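Local coordinates for protein DNA polymerase III, beta subunit (Thermotoga maritima, PDB 1VPK) that probably tethers DNA polymerases and other proteins to DNA as a ring-shaped head-to-tail homodimer, giving replication its processivity, at residues G76-V81 / L101-D106; A107-S112 / V116-T121. All blocks are in the same frame, centred on the assembly; numbering follows the deposited sequence. Where two conformers were deposited one is given.

Contact 1 of 2, residues G76-V81 / L101-D106; sequences GEARFV and LSLEGD
Leu103 meets Ala78 and Phe80 in the N-terminal domain of the DNA polymerase III beta subunit, where two antiparallel sheets pack against each other: strand 98-104 belongs to one, and strand 78-83 is the outermost strand of the other, which runs on into the central domain. No hydrogen bond crosses, and the backbones stay well apart, with Ala78 CA 9.1 Å from Leu103 CA, so the gap is bridged by side chains alone. From CB, the leucine chain sets CG beside its own backbone N (chi1 -61°), and the fork at CG then divides the work. One branch, CD1, comes to 4.0 Å from Ala78 CB; the other, CD2, lies over a face of the Phe80 ring, 4.1 Å from CE2. A branched aliphatic tip suits this place because it serves two neighbours at once. Phe80 reaches it with CG tucked over the main chain (chi1 57°), ring and leucine passing each other in opposing senses. Met13 of strand 13-18 touches all three residues and joins the cluster. Alanine, two residues before Phe80 on the same side of the strand, is small enough to sit near the ring, its methyl at the ring's edge and in its plane.

Contact 2 of 2, residues A107-S112 / V116-T121; sequences ALVISS and VFRITT
Val109 and Val116 cross obliquely on one face of an antiparallel ladder, their CG1 methyls 3.6 Å apart. Both valines hold CG1 anti to the backbone N (chi1 180° and -177°), which turns these methyls into the diagonal between them. Beside them Arg118 runs alongside Val109, pointing the same way, with its CG near Val109 CG2. A long chain suits this partly exposed face, apolar at its base and charged at its end. On the other face Ile110 and Ile119 also cross, and Ile110 CD1 reaches Ile119 CG1 at 3.5 Å. The same CD1 touches Phe117 CB, while the phenylalanine side chain turns off to pack on Leu94, Met90 and Arg280 of the second subunit. Leu108, whose apolar side chain suits this buried face, has its CB near the CG2 methyl of Thr121 and also meets Phe80. Between the faces, Leu108 pairs with Ile119 and Ile110 with Phe117, each through two backbone hydrogen bonds; Ile110 N to Phe117 O is nearly straight (2.8 Å, 173°). In the conformer given, Thr120 OG1 is hydrogen-bonded to Asp309 O of the second subunit, and residues 116-119 pair with a strand of that subunit. This is a beta hairpin whose outer strand continues the sheet across the dimer interface, consistent with the head-to-tail homodimer ring of this family.

In the fold
Contact 1 joins two different sheets through side chains alone, whereas contact 2 links neighbouring strands of one sheet through backbone hydrogen bonds as well, burying 453 Å² against 96 Å². Both are partly buried, but the inward face of contact 2 supplies a wholly buried row, while of the three touching residues of contact 1 only Phe80 is buried. They share a sheet: strand 98-104 turns directly into strand 107-112, and Ser102 O probably accepts a hydrogen bond from Val109 N at 2.7 Å. Phe80 also packs on Leu108 and Thr121, so one apolar layer runs from 76-81 / 101-106 into 107-112 / 116-121. Contact 2 alone reaches the second subunit; contact 1 remains within its own domain.

Contact 1 of 2, residues G76-V81 / L101-D106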
ATOM      1  N   GLY A  76       7.406  38.037  20.450  1.00 52.33           N
ATOM      2  CA  GLY A  76       7.421  38.705  19.166  1.00 52.90           C
ATOM      3  C   GLY A  76       6.117  38.689  18.387  1.00 53.17           C
ATOM      4  O   GLY A  76       5.046  38.347  18.905  1.00 53.63           O
ATOM      5  N   GLU A  77       6.226  39.082  17.121  1.00 53.25           N
ATOM      6  CA  GLU A  77       5.109  39.224  16.222  1.00 53.72           C
ATOM      7  C   GLU A  77       5.555  38.796  14.841  1.00 52.86           C
ATOM      8  O   GLU A  77       6.584  39.245  14.350  1.00 53.28           O
ATOM      9  CB  GLU A  77       4.672  40.678  16.171  1.00 53.93           C
ATOM     10  CG  GLU A  77       3.366  40.941  15.394  1.00 56.83           C
ATOM     11  CD  GLU A  77       2.831  42.373  15.608  1.00 57.99           C
ATOM     12  OE1 GLU A  77       3.494  43.160  16.314  1.00 64.02           O
ATOM     13  OE2 GLU A  77       1.748  42.722  15.076  1.00 66.06           O
ATOM     14  N   ALA A  78       4.777  37.939  14.203  1.00 52.10           N
ATOM     15  CA  ALA A  78       5.046  37.545  12.820  1.00 51.38           C
ATOM     16  C   ALA A  78       3.735  37.057  12.173  1.00 49.87           C
ATOM     17  O   ALA A  78       2.793  36.670  12.874  1.00 48.19           O
ATOM     18  CB  ALA A  78       6.133  36.461  12.782  1.00 51.57           C
ATOM     19  N   ARG A  79       3.659  37.134  10.842  1.00 48.32           N
ATOM     20  CA  ARG A  79       2.515  36.578  10.075  1.00 48.59           C
ATOM     21  C   ARG A  79       3.137  36.182   8.728  1.00 47.62           C
ATOM     22  O   ARG A  79       3.642  37.043   8.021  1.00 46.63           O
ATOM     23  CB  ARG A  79       1.391  37.614   9.890  1.00 48.03           C
ATOM     24  CG  ARG A  79       0.071  37.050   9.383  1.00 49.01           C
ATOM     25  CD  ARG A  79      -1.113  38.128   9.311  1.00 49.32           C
ATOM     26  NE  ARG A  79      -2.428  37.459   9.065  1.00 47.39           N
ATOM     27  CZ  ARG A  79      -2.967  37.233   7.863  1.00 47.23           C
ATOM     28  NH1 ARG A  79      -2.341  37.600   6.759  1.00 50.07           N
ATOM     29  NH2 ARG A  79      -4.115  36.591   7.743  1.00 51.78           N
ATOM     30  N   PHE A  80       3.152  34.894   8.402  1.00 47.55           N
ATOM     31  CA  PHE A  80       3.793  34.410   7.162  1.00 46.69           C
ATOM     32  C   PHE A  80       3.179  33.071   6.811  1.00 46.88           C
ATOM     33  O   PHE A  80       2.453  32.463   7.611  1.00 46.13           O
ATOM     34  CB  PHE A  80       5.321  34.304   7.334  1.00 46.51           C
ATOM     35  CG  PHE A  80       5.733  33.401   8.475  1.00 47.53           C
ATOM     36  CD1 PHE A  80       5.911  32.033   8.300  1.00 44.50           C
ATOM     37  CD2 PHE A  80       5.883  33.920   9.747  1.00 48.84           C
ATOM     38  CE1 PHE A  80       6.220  31.217   9.372  1.00 44.89           C
ATOM     39  CE2 PHE A  80       6.242  33.110  10.803  1.00 47.39           C
ATOM     40  CZ  PHE A  80       6.412  31.773  10.625  1.00 46.78           C
ATOM     41  N   VAL A  81       3.480  32.598   5.603  1.00 46.74           N
ATOM     42  CA  VAL A  81       2.966  31.324   5.138  1.00 46.83           C
ATOM     43  C   VAL A  81       4.173  30.410   4.899  1.00 47.16           C
ATOM     44  O   VAL A  81       5.242  30.878   4.453  1.00 47.20           O
ATOM     45  CB  VAL A  81       2.080  31.535   3.896  1.00 47.08           C
ATOM     46  CG1 VAL A  81       1.522  30.239   3.333  1.00 50.14           C
ATOM     47  CG2 VAL A  81       0.928  32.488   4.246  1.00 47.20           C
ATOM     48  N   LEU A 101      10.841  27.427  17.469  1.00 49.63           N
ATOM     49  CA  LEU A 101      10.633  28.120  16.204  1.00 49.89           C
ATOM     50  C   LEU A 101      11.156  29.547  16.301  1.00 51.02           C
ATOM     51  O   LEU A 101      11.003  30.230  17.322  1.00 49.91           O
ATOM     52  CB  LEU A 101       9.170  28.247  15.848  1.00 50.78           C
ATOM     53  CG  LEU A 101       8.251  27.055  15.889  1.00 50.26           C
ATOM     54  CD1 LEU A 101       6.864  27.602  15.578  1.00 53.60           C
ATOM     55  CD2 LEU A 101       8.710  26.049  14.860  1.00 51.82           C
ATOM     56  N   SER A 102      11.793  29.997  15.230  1.00 50.56           N
ATOM     57  CA  SER A 102      12.281  31.364  15.203  1.00 50.79           C
ATOM     58  C   SER A 102      12.463  31.744  13.760  1.00 51.03           C
ATOM     59  O   SER A 102      12.271  30.921  12.881  1.00 49.53           O
ATOM     60  CB  SER A 102      13.590  31.519  15.997  1.00 50.48           C
ATOM     61  OG  SER A 102      14.629  30.675  15.516  1.00 51.00           O
ATOM     62  N   LEU A 103      12.831  32.991  13.536  1.00 53.20           N
ATOM     63  CA  LEU A 103      13.139  33.502  12.207  1.00 55.00           C
ATOM     64  C   LEU A 103      14.634  33.871  12.101  1.00 56.18           C
ATOM     65  O   LEU A 103      15.237  34.374  13.055  1.00 57.61           O
ATOM     66  CB  LEU A 103      12.235  34.691  11.859  1.00 54.58           C
ATOM     67  CG  LEU A 103      10.741  34.335  11.839  1.00 56.04           C
ATOM     68  CD1 LEU A 103       9.902  35.581  11.927  1.00 58.23           C
ATOM     69  CD2 LEU A 103      10.293  33.558  10.605  1.00 57.95           C
ATOM     70  N   GLU A 104      15.237  33.542  10.967  1.00 56.85           N
ATOM     71  CA  GLU A 104      16.615  33.949  10.657  1.00 57.23           C
ATOM     72  C   GLU A 104      16.508  34.322   9.202  1.00 56.84           C
ATOM     73  O   GLU A 104      16.104  33.504   8.396  1.00 56.54           O
ATOM     74  CB  GLU A 104      17.624  32.801  10.901  1.00 57.06           C
ATOM     75  CG  GLU A 104      19.073  33.011  10.323  1.00 58.59           C
ATOM     76  CD  GLU A 104      20.089  31.926  10.804  1.00 59.76           C
ATOM     77  OE1 GLU A 104      19.801  31.224  11.824  1.00 64.30           O
ATOM     78  OE2 GLU A 104      21.169  31.794  10.167  1.00 65.85           O
ATOM     79  N   GLY A 105      16.791  35.576   8.873  1.00 57.34           N
ATOM     80  CA  GLY A 105      16.565  36.068   7.511  1.00 57.30           C
ATOM     81  C   GLY A 105      15.084  35.920   7.172  1.00 56.65           C
ATOM     82  O   GLY A 105      14.239  36.244   7.996  1.00 56.67           O
ATOM     83  N   ASP A 106      14.794  35.398   5.977  1.00 56.75           N
ATOM     84  CA  ASP A 106      13.418  35.146   5.467  1.00 56.10           C
ATOM     85  C   ASP A 106      12.992  33.685   5.677  1.00 55.29           C
ATOM     86  O   ASP A 106      12.101  33.183   5.006  1.00 54.17           O
ATOM     87  CB  ASP A 106      13.364  35.437   3.955  1.00 57.80           C
ATOM     88  CG  ASP A 106      13.856  36.867   3.584  1.00 60.23           C
ATOM     89  OD1 ASP A 106      13.624  37.812   4.387  1.00 64.35           O
ATOM     90  OD2 ASP A 106      14.461  37.049   2.484  1.00 65.75           O
TER

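Contact 2 of 2, residues A107-S112 / V116-T121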
ATOM      1  N   ALA A 107      13.677  32.999   6.586  1.00 53.58           N
ATOM      2  CA  ALA A 107      13.453  31.580   6.836  1.00 52.09           C
ATOM      3  C   ALA A 107      12.809  31.382   8.198  1.00 50.15           C
ATOM      4  O   ALA A 107      13.147  32.107   9.148  1.00 49.93           O
ATOM      5  CB  ALA A 107      14.808  30.864   6.802  1.00 52.21           C
ATOM      6  N   LEU A 108      11.899  30.408   8.295  1.00 48.12           N
ATOM      7  CA  LEU A 108      11.487  29.840   9.558  1.00 47.46           C
ATOM      8  C   LEU A 108      12.521  28.793   9.969  1.00 47.19           C
ATOM      9  O   LEU A 108      12.824  27.878   9.190  1.00 48.08           O
ATOM     10  CB  LEU A 108      10.105  29.159   9.434  1.00 46.28           C
ATOM     11  CG  LEU A 108       9.554  28.434  10.679  1.00 48.36           C
ATOM     12  CD1 LEU A 108       9.180  29.426  11.804  1.00 48.23           C
ATOM     13  CD2 LEU A 108       8.285  27.567  10.320  1.00 48.36           C
ATOM     14  N   VAL A 109      13.051  28.927  11.177  1.00 47.15           N
ATOM     15  CA  VAL A 109      14.012  27.994  11.710  1.00 47.13           C
ATOM     16  C   VAL A 109      13.276  27.141  12.737  1.00 47.54           C
ATOM     17  O   VAL A 109      12.648  27.657  13.661  1.00 48.19           O
ATOM     18  CB  VAL A 109      15.223  28.668  12.361  1.00 47.30           C
ATOM     19  CG1 VAL A 109      16.172  27.595  12.895  1.00 48.68           C
ATOM     20  CG2 VAL A 109      15.905  29.614  11.415  1.00 46.39           C
ATOM     21  N   ILE A 110      13.321  25.826  12.538  1.00 47.56           N
ATOM     22  CA  ILE A 110      12.577  24.858  13.390  1.00 48.36           C
ATOM     23  C   ILE A 110      13.638  23.919  13.961  1.00 48.15           C
ATOM     24  O   ILE A 110      14.255  23.148  13.208  1.00 46.76           O
ATOM     25  CB  ILE A 110      11.566  24.014  12.587  1.00 48.36           C
ATOM     26  CG1 ILE A 110      10.586  24.883  11.765  1.00 50.18           C
ATOM     27  CG2 ILE A 110      10.752  23.128  13.502  1.00 49.40           C
ATOM     28  CD1 ILE A 110      10.891  24.937  10.315  1.00 52.43           C
ATOM     29  N   SER A 111      13.816  23.984  15.287  1.00 49.41           N
ATOM     30  CA  SER A 111      14.872  23.297  16.008  1.00 49.81           C
ATOM     31  C   SER A 111      14.275  22.345  17.009  1.00 49.54           C
ATOM     32  O   SER A 111      13.482  22.732  17.915  1.00 47.96           O
ATOM     33  CB  SER A 111      15.731  24.288  16.780  1.00 51.05           C
ATOM     34  OG  SER A 111      16.160  25.300  15.905  1.00 55.81           O
ATOM     35  N   SER A 112      14.706  21.108  16.895  1.00 48.67           N
ATOM     36  CA  SER A 112      14.239  20.098  17.792  1.00 48.53           C
ATOM     37  C   SER A 112      15.323  19.079  18.003  1.00 48.06           C
ATOM     38  O   SER A 112      15.659  18.323  17.113  1.00 47.07           O
ATOM     39  CB  SER A 112      13.015  19.429  17.208  1.00 46.77           C
ATOM     40  OG  SER A 112      12.568  18.502  18.152  1.00 49.28           O
ATOM     41  N   VAL A 116      17.750  20.667  12.766  1.00 47.76           N
ATOM     42  CA  VAL A 116      17.336  22.027  12.464  1.00 47.75           C
ATOM     43  C   VAL A 116      16.922  22.059  10.969  1.00 46.91           C
ATOM     44  O   VAL A 116      17.675  21.658  10.081  1.00 45.78           O
ATOM     45  CB  VAL A 116      18.449  23.078  12.781  1.00 48.41           C
ATOM     46  CG1 VAL A 116      17.948  24.509  12.508  1.00 49.53           C
ATOM     47  CG2 VAL A 116      18.900  22.971  14.200  1.00 50.39           C
ATOM     48  N   PHE A 117      15.666  22.435  10.768  1.00 47.70           N
ATOM     49  CA  PHE A 117      15.071  22.720   9.481  1.00 47.24           C
ATOM     50  C   PHE A 117      15.044  24.255   9.320  1.00 48.09           C
ATOM     51  O   PHE A 117      14.763  24.968  10.275  1.00 46.79           O
ATOM     52  CB  PHE A 117      13.658  22.174   9.400  1.00 47.01           C
ATOM     53  CG  PHE A 117      13.558  20.669   9.186  1.00 47.67           C
ATOM     54  CD1 PHE A 117      13.531  20.125   7.915  1.00 48.09           C
ATOM     55  CD2 PHE A 117      13.406  19.801  10.287  1.00 51.58           C
ATOM     56  CE1 PHE A 117      13.402  18.756   7.708  1.00 49.75           C
ATOM     57  CE2 PHE A 117      13.266  18.421  10.087  1.00 49.08           C
ATOM     58  CZ  PHE A 117      13.246  17.903   8.805  1.00 50.20           C
ATOM     59  N   ARG A 118      15.366  24.737   8.111  1.00 48.04           N
ATOM     60  CA  ARG A 118      15.243  26.139   7.760  1.00 49.81           C
ATOM     61  C   ARG A 118      14.353  26.183   6.522  1.00 49.72           C
ATOM     62  O   ARG A 118      14.693  25.642   5.498  1.00 47.96           O
ATOM     63  CB  ARG A 118      16.599  26.735   7.463  1.00 50.80           C
ATOM     64  CG  ARG A 118      17.423  26.910   8.677  1.00 53.59           C
ATOM     65  CD  ARG A 118      18.776  27.483   8.281  0.65 56.97           C
ATOM     66  NE  ARG A 118      19.886  27.171   9.168  0.65 58.23           N
ATOM     67  CZ  ARG A 118      20.328  25.943   9.467  0.65 61.09           C
ATOM     68  NH1 ARG A 118      19.718  24.824   9.038  0.65 62.93           N
ATOM     69  NH2 ARG A 118      21.390  25.831  10.249  0.65 61.61           N
ATOM     70  N   ILE A 119      13.131  26.697   6.685  1.00 50.22           N
ATOM     71  CA  ILE A 119      12.116  26.612   5.633  1.00 49.84           C
ATOM     72  C   ILE A 119      11.820  28.033   5.146  1.00 49.75           C
ATOM     73  O   ILE A 119      11.493  28.897   5.927  1.00 49.71           O
ATOM     74  CB  ILE A 119      10.823  25.935   6.182  1.00 49.87           C
ATOM     75  CG1 ILE A 119      11.142  24.573   6.838  1.00 51.58           C
ATOM     76  CG2 ILE A 119       9.809  25.743   5.110  1.00 52.14           C
ATOM     77  CD1 ILE A 119      11.712  23.534   5.882  1.00 52.03           C
ATOM     78  N   THR A 120      11.973  28.272   3.852  1.00 49.22           N
ATOM     79  CA  THR A 120      11.679  29.568   3.251  1.00 49.14           C
ATOM     80  C   THR A 120      10.156  29.954   3.435  1.00 48.84           C
ATOM     81  O   THR A 120       9.216  29.140   3.316  1.00 48.09           O
ATOM     82  CB  THR A 120      12.279  29.539   1.798  0.50 49.47           C
ATOM     83  OG1 THR A 120      12.294  28.185   1.302  0.50 49.11           O
ATOM     84  CG2 THR A 120      13.726  29.939   1.836  0.50 47.71           C
ATOM     85  N   THR A 121       9.935  31.160   3.921  1.00 48.57           N
ATOM     86  CA  THR A 121       8.564  31.605   4.151  1.00 49.15           C
ATOM     87  C   THR A 121       8.025  32.304   2.921  1.00 50.13           C
ATOM     88  O   THR A 121       8.807  32.828   2.119  1.00 47.92           O
ATOM     89  CB  THR A 121       8.495  32.578   5.352  1.00 49.14           C
ATOM     90  OG1 THR A 121       9.263  33.756   5.052  1.00 47.98           O
ATOM     91  CG2 THR A 121       9.049  31.905   6.569  1.00 48.38           C
TER